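Local atomic coordinates of UDP-4-amino-4,6-dideoxy-N-acetyl-beta-L-altrosamine transaminase (Helicobacter pylori, PDB entry 2FN6), a protein that transfers an amino group to a UDP-linked 4-keto sugar with pyridoxal phosphate, the second step in making pseudaminic acid for flagellin. Residues Leu36-Leu41 with Lys48-Phe53; Gly107-Leu112 with Lys123-Val128; Met290-Phe295 with Ala337-His342. All blocks are in the same frame, centred on the assembly; numbering follows the deposited sequence.

Contacts 1 and 2 are buried, and both reach the same mixed sheet. Contact 1 sits on an outermost strand of the sheet within this chain, 49-53, where a helix crosses it. Contact 2 lies on the inner strand 122-128, against a loop. Contact 3 is a surface contact between a loop and helix 335-343, on the opposite side of the chain's centre from contact 1. Their chemistry differs with place. Contact 1 has a direct hydrogen bond from a backbone N-H to a glutamate, contact 2 a water bridge, and contact 3 a CH-pi contact with no hydrogen bond across it. Contacts 2 and 3 touch where Gly107 CA meets Phe340 CE1 at 3.5 Å. Contact 1 touches neither.

Contact 1: residues Leu36-Leu41 with Lys48-Phe53; sequences LFEEAL and KHALVF
Glu38 has CG anti to the carbonyl carbon (chi1 -78°) and a chain extended beyond it, which carries its carboxylate down from helix 32-45 to Val52 of strand 49-53. OE1 accepts a hydrogen bond from Val52 N at 3.1 Å. The bond is nearly straight (167°) and uses the anti lone pair. On its way the Glu38 chain passes over the peptide of Ala50, with CG 3.3 Å from Ala50 O. Ala50 CB in turn lies 3.3 Å from Glu38 O, and a side chain this small lets helix and strand come close.

Phe37 turns its CG anti to its own N (chi1 -174°), and ring atom CD2 then comes within 3.6 Å of Val52 CG1. Leu41 CD1 reaches the same methyl at 4.1 Å and also lies above one face of the Phe37 ring.

Helix 32-45 here packs across an outermost strand of the mixed sheet of the aminotransferase fold. Strand 49-53 pairs with strand 191-195 through His49, Leu51 and Phe53. Glu38 thus takes up an N-H on the other edge. Arg208 forms a salt bridge to Glu38 OE1 and hydrogen bonds Val52 O. A buried carboxylate held by an N-H and a guanidinium is probably ionised.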
# COMPACT_ATOMS: atom_id res chain seq x y z
N LEU A 36 6.90 -5.49 16.66
CA LEU A 36 7.90 -4.79 17.47
C LEU A 36 7.86 -3.27 17.25
O LEU A 36 7.91 -2.49 18.20
CB LEU A 36 9.30 -5.33 17.19
CG LEU A 36 9.84 -6.56 17.94
CD1 LEU A 36 11.29 -6.89 17.48
CD2 LEU A 36 9.80 -6.35 19.46
N PHE A 37 7.73 -2.87 15.98
CA PHE A 37 7.66 -1.47 15.58
C PHE A 37 6.43 -0.80 16.16
O PHE A 37 6.52 0.28 16.71
CB PHE A 37 7.70 -1.37 14.02
CG PHE A 37 7.77 0.04 13.48
CD1 PHE A 37 8.39 1.07 14.20
CD2 PHE A 37 7.25 0.33 12.21
CE1 PHE A 37 8.47 2.37 13.68
CE2 PHE A 37 7.33 1.64 11.66
CZ PHE A 37 7.92 2.66 12.40
N GLU A 38 5.28 -1.45 16.02
CA GLU A 38 4.01 -0.98 16.57
C GLU A 38 4.06 -0.78 18.11
O GLU A 38 3.57 0.23 18.64
CB GLU A 38 2.87 -1.93 16.15
CG GLU A 38 2.38 -1.75 14.70
CD GLU A 38 1.61 -2.97 14.15
OE1 GLU A 38 1.08 -2.89 13.01
OE2 GLU A 38 1.54 -4.01 14.82
N GLU A 39 4.70 -1.72 18.81
CA GLU A 39 4.88 -1.63 20.27
C GLU A 39 5.76 -0.45 20.64
O GLU A 39 5.44 0.30 21.56
CB GLU A 39 5.50 -2.91 20.84
CG GLU A 39 4.69 -4.18 20.62
N ALA A 40 6.86 -0.28 19.91
CA ALA A 40 7.78 0.83 20.18
C ALA A 40 7.17 2.22 19.92
O ALA A 40 7.56 3.20 20.56
CB ALA A 40 9.07 0.64 19.42
N LEU A 41 6.22 2.30 19.00
CA LEU A 41 5.51 3.55 18.76
C LEU A 41 4.58 3.88 19.95
O LEU A 41 4.62 5.00 20.49
CB LEU A 41 4.71 3.47 17.44
CG LEU A 41 5.46 3.66 16.12
CD1 LEU A 41 4.53 3.34 14.94
CD2 LEU A 41 6.01 5.09 16.00
N LYS A 48 -2.12 3.49 23.51
CA LYS A 48 -2.43 2.08 23.73
C LYS A 48 -2.24 1.20 22.50
O LYS A 48 -1.77 0.06 22.62
CB LYS A 48 -3.84 1.91 24.29
CG LYS A 48 -3.87 1.89 25.81
CD LYS A 48 -5.27 2.12 26.38
CE LYS A 48 -5.19 2.33 27.89
NZ LYS A 48 -6.53 2.56 28.48
N HIS A 49 -2.60 1.71 21.33
CA HIS A 49 -2.62 0.89 20.12
C HIS A 49 -2.00 1.56 18.89
O HIS A 49 -2.21 2.75 18.61
CB HIS A 49 -4.05 0.46 19.83
CG HIS A 49 -4.70 -0.28 20.96
ND1 HIS A 49 -4.27 -1.52 21.39
CD2 HIS A 49 -5.73 0.07 21.77
CE1 HIS A 49 -5.02 -1.91 22.40
NE2 HIS A 49 -5.92 -0.97 22.65
N ALA A 50 -1.24 0.76 18.14
CA ALA A 50 -0.59 1.25 16.93
C ALA A 50 -0.70 0.24 15.81
O ALA A 50 -0.48 -0.96 16.03
CB ALA A 50 0.86 1.56 17.21
N LEU A 51 -1.04 0.72 14.61
CA LEU A 51 -0.99 -0.08 13.38
C LEU A 51 -0.17 0.58 12.26
O LEU A 51 -0.40 1.75 11.91
CB LEU A 51 -2.39 -0.34 12.85
CG LEU A 51 -3.28 -1.38 13.53
CD1 LEU A 51 -4.60 -1.32 12.84
CD2 LEU A 51 -2.69 -2.80 13.47
N VAL A 52 0.76 -0.16 11.68
CA VAL A 52 1.58 0.39 10.60
C VAL A 52 1.09 -0.01 9.22
O VAL A 52 0.67 -1.15 9.00
CB VAL A 52 3.08 0.03 10.74
CG1 VAL A 52 3.69 0.73 11.95
CG2 VAL A 52 3.28 -1.49 10.77
N PHE A 53 1.15 0.93 8.28
CA PHE A 53 0.66 0.69 6.91
C PHE A 53 1.74 0.99 5.88
O PHE A 53 2.76 1.61 6.20
CB PHE A 53 -0.60 1.54 6.61
CG PHE A 53 -1.75 1.29 7.55
CD1 PHE A 53 -2.80 0.46 7.17
CD2 PHE A 53 -1.80 1.90 8.80
CE1 PHE A 53 -3.87 0.22 8.05
CE2 PHE A 53 -2.87 1.67 9.67
CZ PHE A 53 -3.90 0.82 9.29

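Contact 2: residues Gly107-Leu112 with Lys123-Val128; sequences GNIDEL and KAIVSV
Asn108 and Ile109 lie against Ser127 and Val128 at the C-terminal end of an inner strand of the large sheet. This mixed, seven-stranded sheet is that of the fold type I aminotransferases, to which the DegT/DnrJ/EryC1 family belongs. Strand 122-128 runs parallel between strands 76-79 and 150-154. Segment 107-112 belongs to the connection that leads into it from strand 97-100.

The apolar part is carried by Ile109. Its CG1 branch is extended (chi1 -158°, chi2 170°) and runs back toward the middle of the strand. The end atom CD1 meets Ile125 CG2 at 4.4 Å and Val126 O at 4.3 Å. The other branch, CG2, rests on Ser127 CB at 4.0 Å. Ile125 also packs on Cys144, so the loop and helix 137-146 meet the same side chain.

The polar part has no direct hydrogen bond between the segments. A water joins them instead: it accepts from Ile109 N at 2.8 Å and donates to Val128 O at 2.6 Å. Asn108 is held by residues that follow the strand. Its OD1 accepts from Tyr130 N, and its ND2 donates to Lys133 O. This end of the strand lies near the substrate site: the side chain of Val128 is about 6 Å from that of Tyr316, a substrate-binding residue. Asn108 OD1 and Val128 O, both acceptors, lie 2.9 Å apart with no hydrogen bond between them.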
# COMPACT_ATOMS: atom_id res chain seq x y z
N GLY A 107 -0.56 28.52 9.75
CA GLY A 107 -0.98 27.50 8.78
C GLY A 107 -1.90 26.42 9.32
O GLY A 107 -2.43 25.60 8.56
N ASN A 108 -2.11 26.43 10.63
CA ASN A 108 -2.98 25.47 11.30
C ASN A 108 -4.45 25.84 11.21
O ASN A 108 -4.80 27.02 11.07
CB ASN A 108 -2.57 25.31 12.76
CG ASN A 108 -1.54 24.23 12.95
OD1 ASN A 108 -1.46 23.28 12.16
ND2 ASN A 108 -0.73 24.34 13.99
N ILE A 109 -5.32 24.83 11.30
CA ILE A 109 -6.77 25.04 11.33
C ILE A 109 -7.15 26.04 12.47
O ILE A 109 -6.59 25.99 13.57
CB ILE A 109 -7.54 23.68 11.38
CG1 ILE A 109 -8.97 23.84 10.87
CG2 ILE A 109 -7.45 23.02 12.77
CD1 ILE A 109 -9.73 22.53 10.67
N ASP A 110 -8.06 26.98 12.17
CA ASP A 110 -8.43 28.04 13.12
C ASP A 110 -9.51 27.50 14.04
O ASP A 110 -10.65 27.35 13.62
CB ASP A 110 -8.94 29.26 12.36
CG ASP A 110 -9.17 30.48 13.26
OD1 ASP A 110 -9.60 31.52 12.71
OD2 ASP A 110 -8.93 30.43 14.49
N GLU A 111 -9.13 27.20 15.28
CA GLU A 111 -10.07 26.61 16.24
C GLU A 111 -11.28 27.49 16.55
O GLU A 111 -12.32 26.99 16.99
CB GLU A 111 -9.35 26.15 17.52
CG GLU A 111 -8.81 27.27 18.43
CD GLU A 111 -7.50 27.88 17.95
OE1 GLU A 111 -6.85 27.30 17.04
OE2 GLU A 111 -7.10 28.94 18.48
N LEU A 112 -11.16 28.80 16.31
CA LEU A 112 -12.27 29.73 16.52
C LEU A 112 -13.34 29.65 15.43
O LEU A 112 -14.52 29.87 15.70
CB LEU A 112 -11.75 31.18 16.66
CG LEU A 112 -10.81 31.59 17.81
CD1 LEU A 112 -11.04 30.78 19.10
CD2 LEU A 112 -9.33 31.51 17.41
N LYS A 123 -19.86 15.14 11.02
CA LYS A 123 -19.52 13.86 11.65
C LYS A 123 -18.20 13.96 12.41
O LYS A 123 -18.02 13.29 13.44
CB LYS A 123 -19.38 12.77 10.59
CG LYS A 123 -19.99 11.40 10.94
CD LYS A 123 -19.54 10.83 12.28
CE LYS A 123 -19.88 9.35 12.40
NZ LYS A 123 -21.30 8.95 12.12
N ALA A 124 -17.28 14.79 11.90
CA ALA A 124 -15.93 14.91 12.48
C ALA A 124 -15.18 16.18 12.09
O ALA A 124 -15.52 16.85 11.11
CB ALA A 124 -15.10 13.70 12.10
N ILE A 125 -14.17 16.49 12.89
CA ILE A 125 -13.14 17.45 12.53
C ILE A 125 -11.84 16.68 12.30
O ILE A 125 -11.40 15.89 13.15
CB ILE A 125 -12.89 18.49 13.63
CG1 ILE A 125 -14.21 19.02 14.22
CG2 ILE A 125 -11.97 19.60 13.11
CD1 ILE A 125 -14.96 20.01 13.36
N VAL A 126 -11.24 16.91 11.13
CA VAL A 126 -9.92 16.38 10.80
C VAL A 126 -8.92 17.52 10.80
O VAL A 126 -8.93 18.36 9.91
CB VAL A 126 -9.91 15.70 9.42
CG1 VAL A 126 -8.47 15.34 9.02
CG2 VAL A 126 -10.80 14.45 9.41
N SER A 127 -8.05 17.56 11.82
CA SER A 127 -7.00 18.57 11.87
C SER A 127 -5.66 18.06 11.31
O SER A 127 -5.45 16.83 11.23
CB SER A 127 -6.81 19.09 13.30
OG SER A 127 -6.06 18.19 14.09
N VAL A 128 -4.78 19.00 10.97
CA VAL A 128 -3.43 18.71 10.49
C VAL A 128 -2.43 19.52 11.30
O VAL A 128 -2.53 20.75 11.40
CB VAL A 128 -3.27 19.08 8.97
CG1 VAL A 128 -1.81 18.92 8.50
CG2 VAL A 128 -4.23 18.26 8.10
O HOH W 1 -4.54 22.21 10.66

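Contact 3: residues Met290-Phe295 with Ala337-His342; sequences MHQKFF and AEDFYH
Phe295 CB points toward helix 335-343, and its CG stands anti to the carbonyl carbon (chi1 -73°). From there the ring enters the contact. CG and CD1 lie beneath His342 CB, with CD1 the nearer at 3.6 Å. This is a CH-pi contact: His342 CB stands 3.8 Å from the centroid of the Phe295 ring and 17° off its normal. CD2 lies by His342 O, and CE2 by His342 C. CE1 lies by His342 CB and Asp339 O, with Asp339 OD1 just beyond at 4.1 Å. The tip, CZ, reaches Asp339 O at 3.7 Å. Gln292 CA lies over the opposite face, so the ring is held between its own loop and the helix. The Phe295 and His342 rings themselves meet obliquely, with planes at 54°.

Met290 adds a second touch, its CE lying 3.3 Å from His342 O. That carbonyl accepts a hydrogen bond from Lys298. Next to His342, Tyr341 packs on Glu219 of the second subunit.

Met290 and Ala343 are joined by a backbone hydrogen bond, which ties the strand end to the helix end. The contact packs the loop between strand 286-290 and helix 298-307 against helix 335-343.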
# COMPACT_ATOMS: atom_id res chain seq x y z
N MET A 290 6.34 35.29 3.32
CA MET A 290 6.70 36.53 2.62
C MET A 290 5.76 37.64 3.02
O MET A 290 4.62 37.40 3.38
CB MET A 290 6.61 36.35 1.10
CG MET A 290 7.58 35.34 0.46
SD MET A 290 7.60 35.35 -1.38
CE MET A 290 5.89 35.67 -1.79
N HIS A 291 6.24 38.88 2.97
CA HIS A 291 5.33 40.02 3.04
C HIS A 291 4.55 40.21 1.73
O HIS A 291 5.03 39.85 0.65
CB HIS A 291 6.10 41.28 3.45
CG HIS A 291 6.53 41.27 4.88
ND1 HIS A 291 7.80 41.61 5.28
CD2 HIS A 291 5.86 40.92 6.00
CE1 HIS A 291 7.90 41.49 6.59
NE2 HIS A 291 6.74 41.08 7.06
N GLN A 292 3.34 40.76 1.85
CA GLN A 292 2.41 41.00 0.74
C GLN A 292 3.06 41.54 -0.54
O GLN A 292 2.78 41.07 -1.63
CB GLN A 292 1.31 41.95 1.19
CG GLN A 292 -0.04 41.29 1.50
CD GLN A 292 -1.09 41.60 0.44
OE1 GLN A 292 -2.12 40.92 0.34
NE2 GLN A 292 -0.85 42.65 -0.35
N LYS A 293 3.95 42.52 -0.38
CA LYS A 293 4.66 43.14 -1.50
C LYS A 293 5.30 42.15 -2.47
O LYS A 293 5.47 42.46 -3.65
CB LYS A 293 5.69 44.16 -1.00
CG LYS A 293 6.59 43.62 0.12
CD LYS A 293 7.14 44.72 1.01
CE LYS A 293 8.45 45.28 0.47
NZ LYS A 293 9.40 45.53 1.58
N PHE A 294 5.66 40.96 -1.97
CA PHE A 294 6.34 39.95 -2.78
C PHE A 294 5.39 38.96 -3.47
O PHE A 294 5.84 38.20 -4.32
CB PHE A 294 7.39 39.18 -1.97
CG PHE A 294 8.53 40.03 -1.49
CD1 PHE A 294 9.48 40.51 -2.39
CD2 PHE A 294 8.66 40.36 -0.14
CE1 PHE A 294 10.54 41.31 -1.96
CE2 PHE A 294 9.72 41.15 0.31
CZ PHE A 294 10.66 41.62 -0.60
N PHE A 295 4.11 38.97 -3.14
CA PHE A 295 3.17 37.98 -3.70
C PHE A 295 3.24 37.81 -5.23
O PHE A 295 3.23 36.68 -5.74
CB PHE A 295 1.73 38.26 -3.24
CG PHE A 295 1.46 37.94 -1.78
CD1 PHE A 295 0.14 37.93 -1.30
CD2 PHE A 295 2.49 37.65 -0.89
CE1 PHE A 295 -0.14 37.64 0.05
CE2 PHE A 295 2.22 37.35 0.47
CZ PHE A 295 0.90 37.35 0.93
N ALA A 337 -6.56 31.13 3.73
CA ALA A 337 -5.87 30.10 2.94
C ALA A 337 -5.02 30.70 1.82
O ALA A 337 -3.83 30.37 1.70
CB ALA A 337 -6.88 29.09 2.37
N GLU A 338 -5.64 31.58 1.02
CA GLU A 338 -4.99 32.20 -0.13
C GLU A 338 -3.77 33.00 0.29
O GLU A 338 -2.70 32.87 -0.32
CB GLU A 338 -5.98 33.11 -0.88
CG GLU A 338 -7.24 32.43 -1.39
CD GLU A 338 -6.99 31.46 -2.55
OE1 GLU A 338 -6.12 31.75 -3.41
OE2 GLU A 338 -7.66 30.41 -2.61
N ASP A 339 -3.91 33.82 1.32
CA ASP A 339 -2.80 34.63 1.79
C ASP A 339 -1.63 33.76 2.21
O ASP A 339 -0.49 34.05 1.86
CB ASP A 339 -3.22 35.56 2.95
CG ASP A 339 -4.07 36.75 2.48
OD1 ASP A 339 -3.99 37.12 1.28
OD2 ASP A 339 -4.81 37.32 3.31
N PHE A 340 -1.91 32.68 2.94
CA PHE A 340 -0.86 31.80 3.43
C PHE A 340 -0.13 31.11 2.27
O PHE A 340 1.10 31.10 2.20
CB PHE A 340 -1.45 30.77 4.39
CG PHE A 340 -0.42 29.89 5.03
CD1 PHE A 340 0.17 30.26 6.23
CD2 PHE A 340 -0.05 28.69 4.43
CE1 PHE A 340 1.12 29.46 6.83
CE2 PHE A 340 0.91 27.87 5.01
CZ PHE A 340 1.51 28.26 6.21
N TYR A 341 -0.91 30.55 1.35
CA TYR A 341 -0.37 29.95 0.13
C TYR A 341 0.53 30.92 -0.62
O TYR A 341 1.63 30.53 -1.04
CB TYR A 341 -1.48 29.40 -0.77
CG TYR A 341 -1.02 28.83 -2.10
CD1 TYR A 341 0.01 27.87 -2.17
CD2 TYR A 341 -1.63 29.22 -3.30
CE1 TYR A 341 0.43 27.34 -3.39
CE2 TYR A 341 -1.21 28.69 -4.53
CZ TYR A 341 -0.19 27.76 -4.56
OH TYR A 341 0.22 27.23 -5.77
N HIS A 342 0.09 32.17 -0.77
CA HIS A 342 0.87 33.12 -1.57
C HIS A 342 2.14 33.48 -0.83
O HIS A 342 3.16 33.76 -1.46
CB HIS A 342 0.07 34.37 -1.99
CG HIS A 342 -1.10 34.07 -2.88
ND1 HIS A 342 -2.33 34.68 -2.70
CD2 HIS A 342 -1.25 33.23 -3.93
CE1 HIS A 342 -3.18 34.23 -3.61
NE2 HIS A 342 -2.55 33.35 -4.36